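Local coordinates for protein Niban 2 (Homo sapiens, PDB 7CTP) that may help suppress apoptosis and promote melanoma cell invasion in vitro, this piece of the chain holding a PH domain and a large helical region, at residues 492-503 with 540-548; 311-322 with 526-536. All blocks are in the same frame, centred on the assembly; numbering follows the deposited sequence.

Contact 1 (492-503 with 540-548); sequences REALLQISIPFL and VLQTVMKDI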
# COMPACT_ATOMS: atom_id res chain seq x y z
N ARG A 492 14.35 -5.91 6.18
CA ARG A 492 15.29 -4.80 6.17
C ARG A 492 14.57 -3.48 5.94
O ARG A 492 14.79 -2.50 6.66
CB ARG A 492 16.35 -5.05 5.08
CG ARG A 492 17.17 -3.84 4.63
CD ARG A 492 17.64 -4.05 3.19
NE ARG A 492 18.59 -3.04 2.73
CZ ARG A 492 18.26 -1.86 2.22
NH1 ARG A 492 19.20 -1.01 1.82
NH2 ARG A 492 16.98 -1.52 2.11
N GLU A 493 13.68 -3.45 4.94
CA GLU A 493 12.89 -2.26 4.64
C GLU A 493 12.07 -1.83 5.85
O GLU A 493 12.05 -0.65 6.21
CB GLU A 493 11.99 -2.51 3.43
CG GLU A 493 10.96 -1.40 3.21
CD GLU A 493 9.97 -1.68 2.09
OE1 GLU A 493 10.08 -1.02 1.03
OE2 GLU A 493 9.05 -2.52 2.28
N ALA A 494 11.40 -2.79 6.51
CA ALA A 494 10.53 -2.46 7.63
C ALA A 494 11.32 -1.93 8.81
O ALA A 494 10.90 -0.97 9.47
CB ALA A 494 9.71 -3.68 8.04
N LEU A 495 12.47 -2.54 9.11
CA LEU A 495 13.30 -2.05 10.20
C LEU A 495 13.80 -0.64 9.93
O LEU A 495 13.87 0.19 10.84
CB LEU A 495 14.47 -3.00 10.43
CG LEU A 495 14.13 -4.34 11.07
CD1 LEU A 495 15.38 -5.20 11.14
CD2 LEU A 495 13.59 -4.09 12.45
N LEU A 496 14.18 -0.36 8.68
CA LEU A 496 14.61 0.98 8.31
C LEU A 496 13.46 1.98 8.45
O LEU A 496 13.65 3.10 8.93
CB LEU A 496 15.14 0.98 6.88
CG LEU A 496 16.52 0.35 6.67
CD1 LEU A 496 16.84 0.21 5.20
CD2 LEU A 496 17.58 1.18 7.37
N GLN A 497 12.26 1.58 8.03
CA GLN A 497 11.12 2.48 8.07
C GLN A 497 10.62 2.73 9.49
O GLN A 497 9.92 3.72 9.71
CB GLN A 497 10.00 1.93 7.20
CG GLN A 497 10.32 2.06 5.72
CD GLN A 497 9.25 1.49 4.81
OE1 GLN A 497 8.10 1.30 5.22
NE2 GLN A 497 9.60 1.26 3.56
N ILE A 498 10.96 1.88 10.45
CA ILE A 498 10.66 2.16 11.85
C ILE A 498 11.77 2.98 12.51
O ILE A 498 11.50 3.91 13.27
CB ILE A 498 10.40 0.85 12.62
CG1 ILE A 498 9.06 0.23 12.20
CG2 ILE A 498 10.45 1.10 14.13
CD1 ILE A 498 8.97 -1.26 12.42
N SER A 499 13.02 2.67 12.21
CA SER A 499 14.13 3.24 12.97
C SER A 499 14.54 4.62 12.47
O SER A 499 14.89 5.50 13.27
CB SER A 499 15.32 2.27 12.93
OG SER A 499 15.81 2.11 11.62
N ILE A 500 14.52 4.86 11.16
CA ILE A 500 15.07 6.11 10.64
C ILE A 500 14.17 7.29 11.02
O ILE A 500 14.70 8.32 11.47
CB ILE A 500 15.33 6.03 9.13
CG1 ILE A 500 16.52 5.11 8.85
CG2 ILE A 500 15.64 7.41 8.56
CD1 ILE A 500 16.80 4.90 7.38
N PRO A 501 12.84 7.22 10.89
CA PRO A 501 12.03 8.37 11.33
C PRO A 501 12.23 8.70 12.79
O PRO A 501 12.20 9.88 13.18
CB PRO A 501 10.59 7.93 11.04
CG PRO A 501 10.72 6.92 9.97
CD PRO A 501 11.98 6.17 10.30
N PHE A 502 12.44 7.67 13.61
CA PHE A 502 12.74 7.88 15.02
C PHE A 502 14.03 8.69 15.18
O PHE A 502 14.07 9.67 15.93
CB PHE A 502 12.85 6.53 15.72
CG PHE A 502 13.31 6.62 17.15
CD1 PHE A 502 12.41 6.90 18.15
CD2 PHE A 502 14.65 6.43 17.47
CE1 PHE A 502 12.83 6.99 19.48
CE2 PHE A 502 15.08 6.52 18.79
CZ PHE A 502 14.16 6.80 19.79
N LEU A 503 15.10 8.27 14.50
CA LEU A 503 16.38 8.96 14.60
C LEU A 503 16.29 10.38 14.09
O LEU A 503 16.84 11.31 14.69
CB LEU A 503 17.44 8.19 13.83
CG LEU A 503 17.91 6.87 14.42
CD1 LEU A 503 18.70 6.13 13.36
CD2 LEU A 503 18.74 7.11 15.67
N VAL A 540 22.32 9.20 7.96
CA VAL A 540 21.65 8.60 9.11
C VAL A 540 21.34 7.13 8.86
O VAL A 540 21.50 6.28 9.74
CB VAL A 540 20.37 9.40 9.45
CG1 VAL A 540 19.60 8.69 10.56
CG2 VAL A 540 20.74 10.81 9.85
N LEU A 541 20.86 6.82 7.65
CA LEU A 541 20.55 5.43 7.31
C LEU A 541 21.76 4.53 7.52
O LEU A 541 21.63 3.39 7.97
CB LEU A 541 20.07 5.33 5.86
CG LEU A 541 19.71 3.95 5.28
CD1 LEU A 541 18.54 4.06 4.32
CD2 LEU A 541 20.90 3.30 4.58
N GLN A 542 22.96 5.03 7.18
CA GLN A 542 24.14 4.18 7.26
C GLN A 542 24.51 3.86 8.71
O GLN A 542 25.17 2.85 8.96
CB GLN A 542 25.32 4.84 6.54
CG GLN A 542 25.24 4.72 5.02
CD GLN A 542 25.12 3.28 4.55
OE1 GLN A 542 25.81 2.39 5.05
NE2 GLN A 542 24.23 3.04 3.59
N THR A 543 24.06 4.68 9.67
CA THR A 543 24.38 4.41 11.07
C THR A 543 23.58 3.23 11.63
O THR A 543 24.03 2.60 12.60
CB THR A 543 24.13 5.65 11.92
OG1 THR A 543 22.72 5.89 12.02
CG2 THR A 543 24.81 6.85 11.33
N VAL A 544 22.42 2.91 11.07
CA VAL A 544 21.69 1.73 11.51
C VAL A 544 21.93 0.51 10.63
O VAL A 544 21.53 -0.60 11.01
CB VAL A 544 20.17 1.97 11.59
CG1 VAL A 544 19.83 2.90 12.71
CG2 VAL A 544 19.63 2.47 10.26
N MET A 545 22.59 0.69 9.48
CA MET A 545 22.66 -0.38 8.49
C MET A 545 23.37 -1.61 9.04
O MET A 545 22.93 -2.74 8.80
CB MET A 545 23.35 0.13 7.23
CG MET A 545 22.85 -0.52 5.96
SD MET A 545 21.06 -0.50 5.84
CE MET A 545 20.80 -1.92 4.80
N LYS A 546 24.47 -1.42 9.77
CA LYS A 546 25.20 -2.56 10.32
C LYS A 546 24.33 -3.36 11.28
O LYS A 546 24.17 -4.58 11.12
CB LYS A 546 26.48 -2.09 11.03
CG LYS A 546 27.26 -3.22 11.72
CD LYS A 546 28.61 -2.72 12.21
CE LYS A 546 29.20 -3.64 13.28
NZ LYS A 546 29.17 -3.03 14.65
N ASP A 547 23.72 -2.68 12.26
CA ASP A 547 22.85 -3.36 13.22
C ASP A 547 21.70 -4.08 12.52
O ASP A 547 21.35 -5.21 12.90
CB ASP A 547 22.32 -2.36 14.25
CG ASP A 547 23.40 -1.90 15.22
OD1 ASP A 547 24.17 -2.76 15.71
OD2 ASP A 547 23.48 -0.68 15.49
N ILE A 548 21.11 -3.46 11.50
CA ILE A 548 19.96 -4.07 10.83
C ILE A 548 20.39 -5.27 10.00
O ILE A 548 19.78 -6.35 10.07
CB ILE A 548 19.23 -3.04 9.96
CG1 ILE A 548 18.47 -2.06 10.85
CG2 ILE A 548 18.29 -3.73 8.97
CD1 ILE A 548 17.74 -1.01 10.09

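Contact 2 (311-322 with 526-536); sequences IITSKEHLASKI and FARFILVENTY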
# COMPACT_ATOMS: atom_id res chain seq x y z
N ILE A 311 28.96 13.61 -10.21
CA ILE A 311 27.85 13.71 -9.27
C ILE A 311 28.12 12.85 -8.04
O ILE A 311 27.91 13.29 -6.90
CB ILE A 311 26.52 13.32 -9.96
CG1 ILE A 311 26.22 14.29 -11.11
CG2 ILE A 311 25.37 13.34 -8.94
CD1 ILE A 311 25.01 13.90 -11.94
N ILE A 312 28.61 11.62 -8.24
CA ILE A 312 28.93 10.75 -7.12
C ILE A 312 29.98 11.39 -6.22
O ILE A 312 29.88 11.37 -4.99
CB ILE A 312 29.39 9.37 -7.63
CG1 ILE A 312 28.25 8.65 -8.35
CG2 ILE A 312 29.92 8.52 -6.46
CD1 ILE A 312 28.72 7.43 -9.13
N THR A 313 31.02 11.97 -6.84
CA THR A 313 32.08 12.64 -6.08
C THR A 313 31.53 13.80 -5.27
O THR A 313 31.87 13.98 -4.09
CB THR A 313 33.15 13.12 -7.05
OG1 THR A 313 33.78 11.99 -7.64
CG2 THR A 313 34.17 13.99 -6.34
N SER A 314 30.66 14.60 -5.88
CA SER A 314 30.08 15.74 -5.19
C SER A 314 29.18 15.28 -4.05
O SER A 314 29.20 15.85 -2.95
CB SER A 314 29.32 16.63 -6.18
OG SER A 314 28.33 17.40 -5.53
N LYS A 315 28.39 14.23 -4.30
CA LYS A 315 27.53 13.66 -3.26
C LYS A 315 28.36 13.18 -2.07
O LYS A 315 28.04 13.45 -0.91
CB LYS A 315 26.68 12.53 -3.85
CG LYS A 315 25.40 12.21 -3.06
CD LYS A 315 24.46 11.24 -3.82
CE LYS A 315 23.69 11.93 -4.97
NZ LYS A 315 22.20 12.10 -4.71
N GLU A 316 29.48 12.49 -2.35
CA GLU A 316 30.33 11.97 -1.28
C GLU A 316 31.02 13.08 -0.51
O GLU A 316 31.21 12.97 0.71
CB GLU A 316 31.35 10.99 -1.87
CG GLU A 316 32.36 10.38 -0.88
CD GLU A 316 31.75 9.93 0.44
OE1 GLU A 316 32.33 10.27 1.50
OE2 GLU A 316 30.71 9.24 0.44
N HIS A 317 31.38 14.18 -1.18
CA HIS A 317 31.98 15.31 -0.47
C HIS A 317 30.98 15.94 0.48
O HIS A 317 31.31 16.25 1.63
CB HIS A 317 32.52 16.34 -1.46
CG HIS A 317 33.19 17.51 -0.82
ND1 HIS A 317 32.65 18.78 -0.84
CD2 HIS A 317 34.35 17.61 -0.13
CE1 HIS A 317 33.45 19.61 -0.19
NE2 HIS A 317 34.49 18.92 0.24
N LEU A 318 29.75 16.16 0.01
CA LEU A 318 28.70 16.66 0.89
C LEU A 318 28.48 15.72 2.07
O LEU A 318 28.38 16.16 3.22
CB LEU A 318 27.40 16.84 0.10
CG LEU A 318 26.12 17.22 0.85
CD1 LEU A 318 26.24 18.59 1.50
CD2 LEU A 318 24.94 17.17 -0.13
N ALA A 319 28.39 14.42 1.79
CA ALA A 319 28.16 13.45 2.86
C ALA A 319 29.26 13.51 3.91
O ALA A 319 28.99 13.40 5.11
CB ALA A 319 28.04 12.04 2.28
N SER A 320 30.50 13.70 3.47
CA SER A 320 31.62 13.73 4.40
C SER A 320 31.49 14.89 5.37
O SER A 320 31.80 14.75 6.56
CB SER A 320 32.95 13.82 3.65
OG SER A 320 33.11 15.12 3.10
N LYS A 321 31.02 16.05 4.89
CA LYS A 321 30.85 17.21 5.75
C LYS A 321 29.66 17.03 6.69
O LYS A 321 29.70 17.49 7.84
CB LYS A 321 30.65 18.46 4.90
CG LYS A 321 31.81 18.77 3.98
CD LYS A 321 33.07 19.12 4.77
CE LYS A 321 34.16 19.64 3.82
NZ LYS A 321 35.49 19.05 4.13
N ILE A 322 28.60 16.38 6.22
CA ILE A 322 27.46 16.10 7.08
C ILE A 322 27.84 15.08 8.16
O ILE A 322 27.48 15.24 9.33
CB ILE A 322 26.27 15.62 6.23
CG1 ILE A 322 25.78 16.76 5.32
CG2 ILE A 322 25.15 15.09 7.11
CD1 ILE A 322 24.74 16.30 4.30
N PHE A 526 24.17 20.42 -10.49
CA PHE A 526 23.85 19.13 -9.90
C PHE A 526 22.73 19.20 -8.88
O PHE A 526 22.43 18.18 -8.25
CB PHE A 526 25.08 18.51 -9.21
CG PHE A 526 26.20 18.14 -10.15
CD1 PHE A 526 26.03 18.15 -11.52
CD2 PHE A 526 27.44 17.78 -9.64
CE1 PHE A 526 27.08 17.83 -12.37
CE2 PHE A 526 28.48 17.45 -10.47
CZ PHE A 526 28.31 17.47 -11.84
N ALA A 527 22.12 20.37 -8.68
CA ALA A 527 21.18 20.54 -7.58
C ALA A 527 19.89 19.75 -7.79
O ALA A 527 19.19 19.47 -6.81
CB ALA A 527 20.86 22.02 -7.38
N ARG A 528 19.56 19.40 -9.04
CA ARG A 528 18.40 18.54 -9.26
C ARG A 528 18.68 17.10 -8.85
O ARG A 528 17.73 16.31 -8.70
CB ARG A 528 17.95 18.56 -10.72
CG ARG A 528 17.36 19.87 -11.21
CD ARG A 528 16.17 20.34 -10.37
NE ARG A 528 14.99 19.47 -10.39
CZ ARG A 528 13.99 19.57 -11.27
NH1 ARG A 528 14.04 20.49 -12.23
NH2 ARG A 528 12.94 18.75 -11.19
N PHE A 529 19.95 16.73 -8.67
CA PHE A 529 20.30 15.34 -8.40
C PHE A 529 20.84 15.12 -7.01
O PHE A 529 20.98 13.96 -6.59
CB PHE A 529 21.34 14.85 -9.41
CG PHE A 529 21.03 15.26 -10.81
CD1 PHE A 529 19.81 14.93 -11.37
CD2 PHE A 529 21.93 16.02 -11.53
CE1 PHE A 529 19.50 15.35 -12.66
CE2 PHE A 529 21.63 16.44 -12.82
CZ PHE A 529 20.41 16.10 -13.38
N ILE A 530 21.17 16.19 -6.29
CA ILE A 530 21.76 16.14 -4.96
C ILE A 530 20.99 17.10 -4.07
O ILE A 530 20.90 18.29 -4.37
CB ILE A 530 23.25 16.51 -4.97
CG1 ILE A 530 24.02 15.59 -5.93
CG2 ILE A 530 23.81 16.47 -3.55
CD1 ILE A 530 25.48 15.95 -6.08
N LEU A 531 20.44 16.58 -2.97
CA LEU A 531 19.73 17.39 -1.98
C LEU A 531 20.40 17.23 -0.62
O LEU A 531 20.73 16.11 -0.22
CB LEU A 531 18.26 16.97 -1.88
CG LEU A 531 17.38 17.32 -3.08
CD1 LEU A 531 16.02 16.63 -2.98
CD2 LEU A 531 17.22 18.82 -3.17
N VAL A 532 20.59 18.35 0.08
CA VAL A 532 21.16 18.29 1.43
C VAL A 532 20.37 17.31 2.29
O VAL A 532 20.93 16.44 2.97
CB VAL A 532 21.18 19.68 2.08
CG1 VAL A 532 21.51 19.56 3.56
CG2 VAL A 532 22.20 20.58 1.39
N GLU A 533 19.04 17.43 2.24
CA GLU A 533 18.21 16.61 3.12
C GLU A 533 18.36 15.12 2.81
O GLU A 533 18.51 14.30 3.72
CB GLU A 533 16.76 17.03 2.99
CG GLU A 533 15.88 16.36 4.01
CD GLU A 533 15.99 16.95 5.40
OE1 GLU A 533 16.31 18.15 5.52
OE2 GLU A 533 15.72 16.21 6.37
N ASN A 534 18.31 14.75 1.52
CA ASN A 534 18.43 13.34 1.15
C ASN A 534 19.80 12.78 1.49
O ASN A 534 19.92 11.62 1.91
CB ASN A 534 18.17 13.16 -0.35
CG ASN A 534 16.72 13.34 -0.72
OD1 ASN A 534 16.12 14.36 -0.40
ND2 ASN A 534 16.16 12.34 -1.39
N THR A 535 20.85 13.57 1.28
CA THR A 535 22.19 13.13 1.62
C THR A 535 22.32 12.93 3.12
O THR A 535 22.85 11.91 3.59
CB THR A 535 23.21 14.14 1.11
OG1 THR A 535 23.05 14.30 -0.32
CG2 THR A 535 24.63 13.67 1.40
N TYR A 536 21.81 13.89 3.90
CA TYR A 536 21.77 13.76 5.35
C TYR A 536 21.02 12.49 5.78
O TYR A 536 21.49 11.74 6.64
CB TYR A 536 21.12 15.01 5.95
CG TYR A 536 20.62 14.85 7.37
CD1 TYR A 536 21.50 14.68 8.43
CD2 TYR A 536 19.26 14.91 7.66
CE1 TYR A 536 21.05 14.56 9.73
CE2 TYR A 536 18.79 14.79 8.96
CZ TYR A 536 19.69 14.62 9.99
OH TYR A 536 19.22 14.50 11.29
O HOH W 1 21.02 13.62 -2.42

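Contact 1 (492-503 with 540-548)
The guanidinium of R492 has L496 CD1, from its own helix, over one face, 3.5 Å over the plane and near the edge of the group rather than its middle, while the methyl of M545 comes in from the other helix at an oblique slant. M545 CE lies 3.2 Å from R492 NE. The two side chains reach each other by different shapes: R492 is extended from CG to NE, whereas M545 bends at chi2 (50°), with SD left beside L496.

This is knobs-into-holes packing between two long helices of the helical region, 464-511 and 532-555. The axes of the two segments pass 9.9 Å apart, their directions 133° from each other, so the helices run roughly antiparallel at a wide slant. Three side chains act as knobs. L496 sits among L541, V544, M545 and I548; its CD2 is pressed to 3.5 Å from I548 CD1, tighter than ordinary methyl contact. I548 in turn fills a hole formed by R492, L495, L496 and S499, and the side chains of I548 and L495 lie alongside each other, pointing opposite ways. V544 is the third knob, entering between L496, S499, I500 and L503. There L503 CD1 meets V544 CG1 at 3.5 Å, again a tight fit, and L503 CD1 also touches V540 CG1.

I500 crosses L541 at an angle, its CD1 3.6 Å from L541 CD1. Helix 260-337 also packs on L503 and T543, and helix 342-378 on L495, so other helices pack round the seam too.

S499 lines the holes of both I548 and V544. Its hydroxyl turns back to its own helix: S499 OG donates to L495 O at 2.8 Å, tilted 30° from the carbonyl plane, on the opposite face from S499 N, which binds the same oxygen.

Contact 2 (311-322 with 526-536)
K315 makes the hydrogen bond that joins the two segments: NZ donates to F529 O at 2.9 Å, in the carbonyl plane, with a C=O...N angle of 150°. The lysine chain is bent at chi3 (-75°) and again at chi4, and its CE rests on I530 CG1. NZ also donates to water 1, which accepts a second bond from L531 N, so the ammonium ties down the turn both directly and through solvent. A methionine in its place would probably leave F529 O without this donor and water 1 without the ammonium that donates to it. In the first turn of the helix, T535 OG1 and T535 N both donate to the carbonyl oxygen of the N-cap residue L531, the hydroxyl from above the carbonyl plane.

With L531 capping helix 532-555, the contact packs the start of that helix and the turn leading into it against helix 260-337. The segment axes cross at -70°. T535 is the knob here, set into a hole of K315, L318, A319 and I322, with its CG2 3.8 Å from A319 CA.

The aromatic contacts lie toward the two ends. I311 CG1 stands over the centre of the F526 ring, 3.7 Å from the centroid, a CH-pi contact, while S314 CB lies at that ring's edge. At the other end I322 CG2 meets the edge of Y536, 3.9 Å from CD1.

Among the aliphatic groups, L318 CD2 touches I530 CG2 at 3.7 Å, and I530 CD1 lies against S314 OG, a buried hydroxyl that has no polar partner in the model.

Overall arrangement
Helix 532-555 is common to both contacts: contact 2 takes its first turn together with the residues leading into it, and contact 1 takes a stretch farther along. The centres are about 20 Å apart; 526-536 and 540-548 follow closely along the chain, but the contacts share no other touch. Both are buried, though contact 2 lies farther from the centre of the chain, about 30 Å against 20 Å. Their chemistry differs with position. Between two long helices, one of them kinked at P501, contact 1 relies on interlocking aliphatic side chains; contact 2, at a helix start, adds a lysine, a water and aromatic rings in the turn and on the helix. Together they join helix 532-555 to helices 464-511 and 260-337.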